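Local coordinates for protein beta-phenylalanine aminotransferase (Variovorax paradoxus, PDB 4AO9) that catalyses, as a pyridoxal-5'-phosphate-dependent class-III aminotransferase, the transamination of beta-phenylalanine, at residues 77-82 against 424-429; 92-97 against 420-425; 203-208 against 240-245. All blocks are in the same frame, centred on the assembly; numbering follows the deposited sequence.

Interaction 1: residues 77-82 against 424-429; sequences EGAALW and SLPLTD
Ala79 makes the largest share of this contact, meeting Pro426, Leu427 and Ser424. Its side chain is a single methyl group, and it points at the turn of 424-427. Pro426 CB lies 3.9 Å from Ala79 CB. Leu427 CD2 lies 3.8 Å from Ala79 CB. These are van der Waals contacts. Ser424 brings its hydroxyl close, with OG 4.0 Å from Ala79 CB, which is contact without bonding.

Pro426 is the second main partner. It meets backbone as well as side chain, because the CB-CG side of its ring rests against the peptide between Gly78 and Ala79. Pro426 CB is 3.6 Å from Ala79 N, and Pro426 CG is 3.9 Å from Gly78 C.

The two residues Gly78 and Ala79 form the tip of a tight beta hairpin. The strands 72-77 and 80-83 are joined here by a type II' turn from Glu77 to Ala80. Glu77 N bonds to Ala80 O and Ala80 N bonds back to Glu77 O, which closes the two-residue loop. Gly78 has a positive phi, 56°, a conformation that favours glycine. Ser104 OG, from outside the hairpin, also bonds to Gly78 N.

Facing this tip is a type I turn from Ser424 to Leu427. It links strand 420-422 to helix 429-445, for which Thr428 is the N-cap. Thr428 N also bonds to Asp431 OD2, as in a capping box.

Leu427 reaches the hairpin by its branch. Its CG stands beside its own backbone N, chi1 -82°, and this swings CD2 toward Ala79. Beyond the contact, Leu81 of the hairpin packs on Leu122 of the second subunit.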
loop_
_atom_site.group_PDB
_atom_site.type_symbol
_atom_site.label_atom_id
_atom_site.label_comp_id
_atom_site.label_asym_id
_atom_site.label_seq_id
_atom_site.Cartn_x
_atom_site.Cartn_y
_atom_site.Cartn_z
ATOM N N GLU A 77 -13.562 19.912 -7.940
ATOM C CA GLU A 77 -13.373 21.149 -7.175
ATOM C C GLU A 77 -14.391 21.161 -6.054
ATOM O O GLU A 77 -15.574 20.990 -6.307
ATOM C CB GLU A 77 -13.585 22.372 -8.070
ATOM C CG GLU A 77 -13.236 23.683 -7.383
ATOM C CD GLU A 77 -13.478 24.890 -8.259
ATOM O OE1 GLU A 77 -13.577 24.732 -9.500
ATOM O OE2 GLU A 77 -13.563 26.004 -7.699
ATOM N N GLY A 78 -13.938 21.346 -4.821
ATOM C CA GLY A 78 -14.851 21.249 -3.676
ATOM C C GLY A 78 -15.543 19.899 -3.696
ATOM O O GLY A 78 -14.886 18.868 -3.843
ATOM N N ALA A 79 -16.867 19.896 -3.575
ATOM C CA ALA A 79 -17.651 18.667 -3.670
ATOM C C ALA A 79 -18.307 18.507 -5.050
ATOM O O ALA A 79 -19.350 17.861 -5.179
ATOM C CB ALA A 79 -18.694 18.604 -2.537
ATOM N N ALA A 80 -17.683 19.089 -6.078
ATOM C CA ALA A 80 -18.132 18.926 -7.465
ATOM C C ALA A 80 -17.153 18.096 -8.291
ATOM O O ALA A 80 -15.926 18.176 -8.098
ATOM C CB ALA A 80 -18.348 20.285 -8.121
ATOM N N LEU A 81 -17.705 17.278 -9.185
ATOM C CA LEU A 81 -16.920 16.496 -10.143
ATOM C C LEU A 81 -17.445 16.720 -11.551
ATOM O O LEU A 81 -18.653 16.872 -11.752
ATOM C CB LEU A 81 -16.970 14.990 -9.808
ATOM C CG LEU A 81 -16.259 14.542 -8.526
ATOM C CD1 LEU A 81 -16.642 13.116 -8.166
ATOM C CD2 LEU A 81 -14.746 14.666 -8.664
ATOM N N TRP A 82 -16.534 16.733 -12.519
ATOM C CA TRP A 82 -16.896 16.808 -13.935
ATOM C C TRP A 82 -16.379 15.570 -14.644
ATOM O O TRP A 82 -15.221 15.184 -14.466
ATOM C CB TRP A 82 -16.270 18.026 -14.609
ATOM C CG TRP A 82 -16.835 19.354 -14.221
ATOM C CD1 TRP A 82 -17.725 20.110 -14.942
ATOM C CD2 TRP A 82 -16.525 20.114 -13.045
ATOM N NE1 TRP A 82 -17.996 21.282 -14.277
ATOM C CE2 TRP A 82 -17.279 21.310 -13.109
ATOM C CE3 TRP A 82 -15.700 19.892 -11.930
ATOM C CZ2 TRP A 82 -17.220 22.287 -12.106
ATOM C CZ3 TRP A 82 -15.640 20.863 -10.934
ATOM C CH2 TRP A 82 -16.397 22.051 -11.032
ATOM N N SER A 424 -19.063 14.805 2.499
ATOM C CA SER A 424 -17.767 15.458 2.626
ATOM C C SER A 424 -17.973 16.901 3.081
ATOM O O SER A 424 -19.089 17.433 2.983
ATOM C CB SER A 424 -17.000 15.389 1.302
ATOM O OG SER A 424 -17.760 15.956 0.245
ATOM N N LEU A 425 -16.907 17.537 3.560
ATOM C CA LEU A 425 -17.036 18.871 4.158
ATOM C C LEU A 425 -17.593 19.972 3.244
ATOM O O LEU A 425 -18.338 20.813 3.734
ATOM C CB LEU A 425 -15.720 19.322 4.789
ATOM C CG LEU A 425 -15.198 18.490 5.959
ATOM C CD1 LEU A 425 -13.763 18.874 6.268
ATOM C CD2 LEU A 425 -16.083 18.638 7.205
ATOM N N PRO A 426 -17.230 19.998 1.940
ATOM C CA PRO A 426 -17.751 21.108 1.113
ATOM C C PRO A 426 -19.219 20.990 0.713
ATOM O O PRO A 426 -19.772 21.959 0.195
ATOM C CB PRO A 426 -16.862 21.091 -0.141
ATOM C CG PRO A 426 -15.688 20.237 0.217
ATOM C CD PRO A 426 -16.167 19.253 1.239
ATOM N N LEU A 427 -19.850 19.840 0.938
ATOM C CA LEU A 427 -21.260 19.688 0.568
ATOM C C LEU A 427 -22.125 20.680 1.321
ATOM O O LEU A 427 -22.058 20.768 2.549
ATOM C CB LEU A 427 -21.773 18.292 0.876
ATOM C CG LEU A 427 -21.501 17.177 -0.118
ATOM C CD1 LEU A 427 -22.084 15.912 0.484
ATOM C CD2 LEU A 427 -22.118 17.439 -1.487
ATOM N N THR A 428 -22.954 21.404 0.578
ATOM C CA THR A 428 -23.833 22.397 1.173
ATOM C C THR A 428 -25.170 21.776 1.562
ATOM O O THR A 428 -25.520 20.681 1.104
ATOM C CB THR A 428 -24.074 23.570 0.206
ATOM O OG1 THR A 428 -24.773 23.095 -0.953
ATOM C CG2 THR A 428 -22.740 24.198 -0.220
ATOM N N ASP A 429 -25.917 22.481 2.405
ATOM C CA ASP A 429 -27.277 22.073 2.736
ATOM C C ASP A 429 -28.163 22.000 1.481
ATOM O O ASP A 429 -29.026 21.129 1.390
ATOM C CB ASP A 429 -27.872 22.992 3.815
ATOM C CG ASP A 429 -27.268 22.743 5.197
ATOM O OD1 ASP A 429 -26.702 21.647 5.428
ATOM O OD2 ASP A 429 -27.378 23.637 6.069
#

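Interaction 2: residues 92-97 against 420-425; sequences FIAEYT and FVVLSL
Phe92 O accepts a hydrogen bond from Val422 N, 2.9 Å long and fairly straight at 160°. The donor stands above the carbonyl plane. Val421 CA also makes a CA-H...O contact with Phe92 O. The Phe92 ring runs alongside Val421, whose CG1 sits at the ring edge, 4.0 Å from Phe92 CD2.

Ile93 has CG1 anti to its backbone N, chi1 178°, and its chain curls round to Phe420 and crosses it at about a right angle. Ile93 CD1 is 3.7 Å from Phe420 CD2, and it also lies over the centre of one face of the Tyr96 ring. Ile93 O lies 3.3 Å from Val422 CB. Ala94 CB packs on Ser424 CB at 3.9 Å and also meets Val422 CG1. Residues 94 to 96 then wind in the left-handed helical region. This turns the chain so that Tyr96 and Thr97 both reach Phe420. Tyr96 CD2 meets the edge of the Phe420 ring. Thr97 CG2 comes within 3.5 Å of Phe420 CZ, while Thr97 CA touches Val422 CG1 at 3.7 Å. Thr97 OG1 donates to Tyr96 O in the carbonyl plane.

The side chain of Thr97 is about 6 Å from the bound pyridoxal-5'-phosphate and touches Lys287 of its pocket. The contact is buried and mainly apolar, so the Phe92-Val422 bond matters: it satisfies two polar backbone atoms, as Arg266 does for Thr97 O and Leu423 O.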
loop_
_atom_site.group_PDB
_atom_site.type_symbol
_atom_site.label_atom_id
_atom_site.label_comp_id
_atom_site.label_asym_id
_atom_site.label_seq_id
_atom_site.Cartn_x
_atom_site.Cartn_y
_atom_site.Cartn_z
ATOM N N PHE A 92 -21.525 12.695 -4.079
ATOM C CA PHE A 92 -22.038 12.013 -2.894
ATOM C C PHE A 92 -21.357 10.676 -2.617
ATOM O O PHE A 92 -21.928 9.797 -1.978
ATOM C CB PHE A 92 -23.566 11.851 -2.990
ATOM C CG PHE A 92 -24.317 13.080 -2.592
ATOM C CD1 PHE A 92 -24.493 14.128 -3.492
ATOM C CD2 PHE A 92 -24.808 13.212 -1.292
ATOM C CE1 PHE A 92 -25.173 15.278 -3.107
ATOM C CE2 PHE A 92 -25.492 14.351 -0.907
ATOM C CZ PHE A 92 -25.668 15.388 -1.814
ATOM N N ILE A 93 -20.119 10.541 -3.077
ATOM C CA ILE A 93 -19.339 9.325 -2.790
ATOM C C ILE A 93 -17.930 9.635 -2.228
ATOM O O ILE A 93 -17.402 8.878 -1.409
ATOM C CB ILE A 93 -19.360 8.335 -4.010
ATOM C CG1 ILE A 93 -18.511 7.087 -3.752
ATOM C CG2 ILE A 93 -18.921 9.036 -5.288
ATOM C CD1 ILE A 93 -18.953 6.256 -2.533
ATOM N N ALA A 94 -17.317 10.729 -2.665
ATOM C CA ALA A 94 -16.112 11.268 -2.013
ATOM C C ALA A 94 -15.033 10.223 -1.705
ATOM O O ALA A 94 -14.636 10.034 -0.545
ATOM C CB ALA A 94 -16.508 12.065 -0.745
ATOM N N GLU A 95 -14.580 9.552 -2.765
ATOM C CA GLU A 95 -13.507 8.558 -2.711
ATOM C C GLU A 95 -13.743 7.499 -1.635
ATOM O O GLU A 95 -12.828 7.098 -0.916
ATOM C CB GLU A 95 -12.144 9.247 -2.588
ATOM C CG GLU A 95 -10.969 8.402 -3.109
ATOM C CD GLU A 95 -11.074 8.101 -4.587
ATOM O OE1 GLU A 95 -11.718 7.105 -4.958
ATOM O OE2 GLU A 95 -10.495 8.855 -5.389
ATOM N N TYR A 96 -14.994 7.056 -1.537
ATOM C CA TYR A 96 -15.355 5.958 -0.642
ATOM C C TYR A 96 -14.919 6.258 0.791
ATOM O O TYR A 96 -14.422 5.388 1.497
ATOM C CB TYR A 96 -14.817 4.604 -1.178
ATOM C CG TYR A 96 -15.660 4.122 -2.345
ATOM C CD1 TYR A 96 -15.470 4.631 -3.636
ATOM C CD2 TYR A 96 -16.697 3.216 -2.145
ATOM C CE1 TYR A 96 -16.286 4.225 -4.702
ATOM C CE2 TYR A 96 -17.501 2.800 -3.200
ATOM C CZ TYR A 96 -17.291 3.309 -4.469
ATOM O OH TYR A 96 -18.104 2.906 -5.500
ATOM N N THR A 97 -15.135 7.520 1.180
ATOM C CA THR A 97 -14.841 8.112 2.508
ATOM C C THR A 97 -13.452 8.731 2.658
ATOM O O THR A 97 -13.224 9.483 3.600
ATOM C CB THR A 97 -15.128 7.194 3.740
ATOM O OG1 THR A 97 -14.048 6.265 3.921
ATOM C CG2 THR A 97 -16.451 6.447 3.615
ATOM N N PHE A 420 -23.909 3.488 -1.816
ATOM C CA PHE A 420 -23.159 4.085 -0.704
ATOM C C PHE A 420 -23.102 5.604 -0.859
ATOM O O PHE A 420 -22.656 6.104 -1.890
ATOM C CB PHE A 420 -21.747 3.480 -0.722
ATOM C CG PHE A 420 -20.853 3.854 0.440
ATOM C CD1 PHE A 420 -21.349 4.151 1.715
ATOM C CD2 PHE A 420 -19.467 3.839 0.256
ATOM C CE1 PHE A 420 -20.458 4.447 2.778
ATOM C CE2 PHE A 420 -18.582 4.112 1.311
ATOM C CZ PHE A 420 -19.079 4.422 2.576
ATOM N N VAL A 421 -23.589 6.317 0.158
ATOM C CA VAL A 421 -23.638 7.772 0.188
ATOM C C VAL A 421 -22.688 8.275 1.261
ATOM O O VAL A 421 -22.732 7.813 2.402
ATOM C CB VAL A 421 -25.071 8.258 0.499
ATOM C CG1 VAL A 421 -25.114 9.772 0.740
ATOM C CG2 VAL A 421 -26.007 7.862 -0.627
ATOM N N VAL A 422 -21.824 9.217 0.886
ATOM C CA VAL A 422 -20.744 9.668 1.760
ATOM C C VAL A 422 -20.725 11.188 1.763
ATOM O O VAL A 422 -20.519 11.798 0.713
ATOM C CB VAL A 422 -19.366 9.162 1.236
ATOM C CG1 VAL A 422 -18.206 9.694 2.078
ATOM C CG2 VAL A 422 -19.316 7.632 1.171
ATOM N N LEU A 423 -20.931 11.796 2.926
ATOM C CA LEU A 423 -20.826 13.249 3.028
ATOM C C LEU A 423 -19.367 13.674 3.125
ATOM O O LEU A 423 -18.525 12.969 3.706
ATOM C CB LEU A 423 -21.628 13.779 4.227
ATOM C CG LEU A 423 -23.119 14.101 4.038
ATOM C CD1 LEU A 423 -23.855 13.304 2.932
ATOM C CD2 LEU A 423 -23.857 14.056 5.356
ATOM N N SER A 424 -19.063 14.805 2.499
ATOM C CA SER A 424 -17.767 15.458 2.626
ATOM C C SER A 424 -17.973 16.901 3.081
ATOM O O SER A 424 -19.089 17.433 2.983
ATOM C CB SER A 424 -17.000 15.389 1.302
ATOM O OG SER A 424 -17.760 15.956 0.245
ATOM N N LEU A 425 -16.907 17.537 3.560
ATOM C CA LEU A 425 -17.036 18.871 4.158
ATOM C C LEU A 425 -17.593 19.972 3.244
ATOM O O LEU A 425 -18.338 20.813 3.734
ATOM C CB LEU A 425 -15.720 19.322 4.789
ATOM C CG LEU A 425 -15.198 18.490 5.959
ATOM C CD1 LEU A 425 -13.763 18.874 6.268
ATOM C CD2 LEU A 425 -16.083 18.638 7.205
#

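Interaction 3: residues 203-208 against 240-245; sequences PYNDAQ and PDFLQA
The CA atoms of Ala207 and Phe242 approach to 4.3 Å, where a type II turn from Pro203 to Asp206 leads into helix 207-216 and meets the start of helix 240-253. Phe242 fills the angle between them. A chi1 of 167° carries the ring out beside its own carbonyl carbon and under the turn. Asn205 N sits 3.3 Å above the Phe242 ring plane, over its centre. The edge of Phe242 points at the face of Tyr204, a T-shaped pair with planes at 67°. Asn205 OD1 lies 3.4 Å from Phe242 CD2 and bonds to Gln239 N; Asn205 ND2 bonds to Arg388 O.

Ala207 CB packs on Ala245 CB at 4.1 Å. A water links Asn205 O, Ala207 N and Asp241 OD2. With an alanine at Phe242, the Tyr204 ring would probably lose its edge-on partner and a gap would open beneath the Asn205 backbone.

Tyr204 OH bonds to the backbone O of Glu227, a residue of the cofactor pocket. Phe242 also meets Phe175 edge-to-face, so helix 240-253 is tied to strand 171-175, next to edge strand 198-202 of the seven-stranded sheet.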
loop_
_atom_site.group_PDB
_atom_site.type_symbol
_atom_site.label_atom_id
_atom_site.label_comp_id
_atom_site.label_asym_id
_atom_site.label_seq_id
_atom_site.Cartn_x
_atom_site.Cartn_y
_atom_site.Cartn_z
ATOM N N PRO A 203 -21.357 -15.131 11.751
ATOM C CA PRO A 203 -22.347 -14.155 11.291
ATOM C C PRO A 203 -22.242 -12.806 12.004
ATOM O O PRO A 203 -22.174 -12.751 13.228
ATOM C CB PRO A 203 -23.694 -14.823 11.618
ATOM C CG PRO A 203 -23.366 -16.221 12.025
ATOM C CD PRO A 203 -21.961 -16.260 12.481
ATOM N N TYR A 204 -22.233 -11.720 11.238
ATOM C CA TYR A 204 -22.252 -10.386 11.846
ATOM C C TYR A 204 -23.528 -10.180 12.662
ATOM O O TYR A 204 -24.608 -10.622 12.266
ATOM C CB TYR A 204 -22.149 -9.320 10.760
ATOM C CG TYR A 204 -21.744 -7.939 11.244
ATOM C CD1 TYR A 204 -20.456 -7.690 11.726
ATOM C CD2 TYR A 204 -22.639 -6.878 11.184
ATOM C CE1 TYR A 204 -20.072 -6.417 12.137
ATOM C CE2 TYR A 204 -22.270 -5.593 11.600
ATOM C CZ TYR A 204 -20.987 -5.367 12.062
ATOM O OH TYR A 204 -20.603 -4.114 12.464
ATOM N N ASN A 205 -23.386 -9.517 13.805
ATOM C CA ASN A 205 -24.519 -9.166 14.676
ATOM C C ASN A 205 -25.240 -10.344 15.311
ATOM O O ASN A 205 -26.380 -10.213 15.727
ATOM C CB ASN A 205 -25.506 -8.216 13.962
ATOM C CG ASN A 205 -25.093 -6.771 14.098
ATOM O OD1 ASN A 205 -24.432 -6.411 15.066
ATOM N ND2 ASN A 205 -25.477 -5.931 13.135
ATOM N N ASP A 206 -24.567 -11.486 15.385
ATOM C CA ASP A 206 -25.088 -12.641 16.111
ATOM C C ASP A 206 -24.245 -12.851 17.360
ATOM O O ASP A 206 -23.215 -13.532 17.327
ATOM C CB ASP A 206 -25.068 -13.874 15.209
ATOM C CG ASP A 206 -25.711 -15.094 15.853
ATOM O OD1 ASP A 206 -25.915 -15.105 17.091
ATOM O OD2 ASP A 206 -25.998 -16.046 15.099
ATOM N N ALA A 207 -24.684 -12.246 18.460
ATOM C CA ALA A 207 -23.954 -12.295 19.723
ATOM C C ALA A 207 -23.830 -13.715 20.258
ATOM O O ALA A 207 -22.770 -14.104 20.760
ATOM C CB ALA A 207 -24.611 -11.379 20.769
ATOM N N GLN A 208 -24.912 -14.489 20.154
ATOM C CA GLN A 208 -24.962 -15.821 20.753
ATOM C C GLN A 208 -23.983 -16.751 20.046
ATOM O O GLN A 208 -23.213 -17.459 20.703
ATOM C CB GLN A 208 -26.393 -16.361 20.685
ATOM C CG GLN A 208 -26.629 -17.695 21.361
ATOM C CD GLN A 208 -28.072 -18.150 21.205
ATOM O OE1 GLN A 208 -28.996 -17.517 21.721
ATOM N NE2 GLN A 208 -28.272 -19.251 20.482
ATOM N N PRO A 240 -24.716 -2.992 19.878
ATOM C CA PRO A 240 -24.014 -2.994 21.169
ATOM C C PRO A 240 -23.841 -4.379 21.806
ATOM O O PRO A 240 -22.739 -4.702 22.271
ATOM C CB PRO A 240 -24.906 -2.109 22.044
ATOM C CG PRO A 240 -25.469 -1.125 21.079
ATOM C CD PRO A 240 -25.677 -1.875 19.782
ATOM N N ASP A 241 -24.894 -5.197 21.815
ATOM C CA ASP A 241 -24.831 -6.531 22.439
ATOM C C ASP A 241 -23.780 -7.418 21.766
ATOM O O ASP A 241 -23.044 -8.146 22.432
ATOM C CB ASP A 241 -26.216 -7.216 22.486
ATOM C CG ASP A 241 -26.701 -7.715 21.116
ATOM O OD1 ASP A 241 -26.535 -7.009 20.090
ATOM O OD2 ASP A 241 -27.280 -8.826 21.064
ATOM N N PHE A 242 -23.712 -7.315 20.442
ATOM C CA PHE A 242 -22.801 -8.107 19.638
ATOM C C PHE A 242 -21.368 -7.652 19.863
ATOM O O PHE A 242 -20.487 -8.474 20.142
ATOM C CB PHE A 242 -23.207 -7.969 18.165
ATOM C CG PHE A 242 -22.182 -8.478 17.190
ATOM C CD1 PHE A 242 -21.892 -9.839 17.101
ATOM C CD2 PHE A 242 -21.533 -7.596 16.344
ATOM C CE1 PHE A 242 -20.955 -10.313 16.192
ATOM C CE2 PHE A 242 -20.591 -8.054 15.429
ATOM C CZ PHE A 242 -20.301 -9.411 15.344
ATOM N N LEU A 243 -21.130 -6.350 19.742
ATOM C CA LEU A 243 -19.773 -5.837 19.893
ATOM C C LEU A 243 -19.231 -6.052 21.313
ATOM O O LEU A 243 -18.073 -6.414 21.482
ATOM C CB LEU A 243 -19.666 -4.377 19.442
ATOM C CG LEU A 243 -19.998 -4.089 17.973
ATOM C CD1 LEU A 243 -19.971 -2.585 17.737
ATOM C CD2 LEU A 243 -19.031 -4.807 17.018
ATOM N N GLN A 244 -20.080 -5.868 22.326
ATOM C CA GLN A 244 -19.691 -6.176 23.702
ATOM C C GLN A 244 -19.394 -7.673 23.893
ATOM O O GLN A 244 -18.449 -8.034 24.601
ATOM C CB GLN A 244 -20.755 -5.677 24.693
ATOM C CG GLN A 244 -20.374 -5.796 26.172
ATOM C CD GLN A 244 -19.105 -5.030 26.557
ATOM O OE1 GLN A 244 -18.760 -4.005 25.955
ATOM N NE2 GLN A 244 -18.412 -5.526 27.582
ATOM N N ALA A 245 -20.181 -8.532 23.251
ATOM C CA ALA A 245 -19.930 -9.972 23.298
ATOM C C ALA A 245 -18.549 -10.304 22.731
ATOM O O ALA A 245 -17.856 -11.172 23.257
ATOM C CB ALA A 245 -21.022 -10.747 22.568
HETATM O O HOH W 1 -27.332 -10.983 18.658
#

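Overall arrangement
Interactions 1 and 2 overlap at Ser424, which touches both Ala79 and Ala94. They also touch directly, through Leu427 CD1 and Phe92 CE2. Together they join the 72-77/80-83 hairpin and the loop after strand 88-91 to strand 420-422 and the turn that follows it. Interaction 2 is fully buried and combines a backbone hydrogen bond with aromatic and aliphatic packing near the cofactor. Interaction 1 is smaller and only partly buried, and rests on van der Waals contact between two turns. Interaction 3 lies apart, its centre about 36 Å from that of interaction 1, at the edge of the large sheet. It is also partly buried, but it relies on an aromatic pair and a bridging water.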